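Calcineurin-like phosphoesterase domain-containing protein (Aquifex aeolicus, PDB 1XM7) is of unknown function but belongs to the calcineurin-like phosphoesterases and probably acts as a hydrolase. Local coordinates at residues 84-87 with 88-91. Residues are numbered along the deposited sequence; the frame is centred on the assembly and turned at random.
Sequences DKES and LKEY
Lys89 runs alongside Glu86 on the exposed side of a single helical turn, both side chains heading the same way. The lysine is extended beyond CG, whereas in the glutamate the bend about its CB-CG bond (chi2 -51°) brings the carboxylate alongside the end of the lysine. Glu86 OE2 forms a long salt bridge of 3.6 Å to Lys89 NZ. Nearer the backbone, Lys89 CG packs on Lys85 O, the same carbonyl that accepts the Lys89 N-H at 2.8 Å. One residue earlier, Leu88 N donates to Asp84 O at 3.2 Å, and the leucine CG and CD1 rest against that oxygen. Asp84 is the N-cap: Asp84 OD1 takes Ser87 N at 3.1 Å and a weak bond from Glu86 N, while Asp84 OD2 accepts from Ser87 OG at 2.8 Å. Both Ser87 donors come from above the carboxylate plane. The carboxylate is thus gripped through both oxygens, and its charge would probably favour the helix start. At the other end, Ser87 O meets the edge of the Tyr91 ring, 3.4 Å from Tyr91 CD2, and Tyr91 N bonds back to Leu88 O. The turn lies at the protein surface, its buried Leu88 packing on Phe53, Phe57 and Ile95. Glu90 forms a salt bridge with Lys68 and Tyr91 O accepts from Trp67 NE1, tying the chain to helix 63-69 just before it enters edge strand 94-96.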
# COMPACT_ATOMS: atom_id res chain seq x y z
N ASP A 84 -13.24 -6.93 7.04
CA ASP A 84 -13.48 -8.37 7.08
C ASP A 84 -12.24 -9.21 6.76
O ASP A 84 -11.90 -9.42 5.59
CB ASP A 84 -14.60 -8.74 6.12
CG ASP A 84 -15.12 -10.14 6.33
OD1 ASP A 84 -14.41 -10.98 6.94
OD2 ASP A 84 -16.25 -10.42 5.87
N LYS A 85 -11.58 -9.71 7.79
CA LYS A 85 -10.38 -10.51 7.60
C LYS A 85 -10.67 -11.86 6.94
O LYS A 85 -9.85 -12.39 6.20
CB LYS A 85 -9.71 -10.70 8.96
CG LYS A 85 -8.21 -10.80 8.92
CD LYS A 85 -7.64 -10.59 10.32
CE LYS A 85 -6.18 -10.96 10.38
NZ LYS A 85 -5.61 -10.81 11.74
N GLU A 86 -11.85 -12.41 7.20
CA GLU A 86 -12.23 -13.70 6.63
C GLU A 86 -12.44 -13.63 5.12
O GLU A 86 -12.06 -14.56 4.40
CB GLU A 86 -13.50 -14.21 7.31
CG GLU A 86 -13.26 -14.60 8.75
CD GLU A 86 -12.07 -15.55 8.89
OE1 GLU A 86 -12.12 -16.67 8.31
OE2 GLU A 86 -11.07 -15.18 9.56
N SER A 87 -13.04 -12.55 4.66
CA SER A 87 -13.27 -12.37 3.23
C SER A 87 -11.93 -12.16 2.55
O SER A 87 -11.71 -12.62 1.43
CB SER A 87 -14.15 -11.15 2.97
OG SER A 87 -15.49 -11.37 3.37
N LEU A 88 -11.04 -11.46 3.25
CA LEU A 88 -9.72 -11.15 2.73
C LEU A 88 -8.76 -12.33 2.69
O LEU A 88 -7.92 -12.43 1.79
CB LEU A 88 -9.09 -10.04 3.57
CG LEU A 88 -9.69 -8.65 3.41
CD1 LEU A 88 -9.21 -7.74 4.53
CD2 LEU A 88 -9.33 -8.08 2.04
N LYS A 89 -8.88 -13.24 3.66
CA LYS A 89 -7.97 -14.37 3.72
C LYS A 89 -7.66 -15.06 2.41
O LYS A 89 -6.56 -15.60 2.24
CB LYS A 89 -8.43 -15.38 4.76
CG LYS A 89 -8.12 -14.90 6.17
CD LYS A 89 -8.19 -15.99 7.22
CE LYS A 89 -7.83 -15.44 8.61
NZ LYS A 89 -7.68 -16.51 9.66
N GLU A 90 -8.60 -15.04 1.47
CA GLU A 90 -8.31 -15.72 0.23
C GLU A 90 -7.83 -14.87 -0.92
O GLU A 90 -7.88 -15.29 -2.08
CB GLU A 90 -9.49 -16.56 -0.21
CG GLU A 90 -10.62 -15.83 -0.81
CD GLU A 90 -11.72 -16.82 -1.13
OE1 GLU A 90 -12.66 -16.95 -0.32
OE2 GLU A 90 -11.60 -17.49 -2.18
N TYR A 91 -7.35 -13.68 -0.59
CA TYR A 91 -6.81 -12.78 -1.60
C TYR A 91 -5.37 -12.49 -1.21
O TYR A 91 -4.61 -11.89 -1.97
CB TYR A 91 -7.64 -11.51 -1.66
CG TYR A 91 -9.02 -11.74 -2.26
CD1 TYR A 91 -9.18 -12.01 -3.63
CD2 TYR A 91 -10.17 -11.68 -1.47
CE1 TYR A 91 -10.45 -12.20 -4.19
CE2 TYR A 91 -11.44 -11.86 -2.02
CZ TYR A 91 -11.58 -12.12 -3.38
OH TYR A 91 -12.84 -12.24 -3.92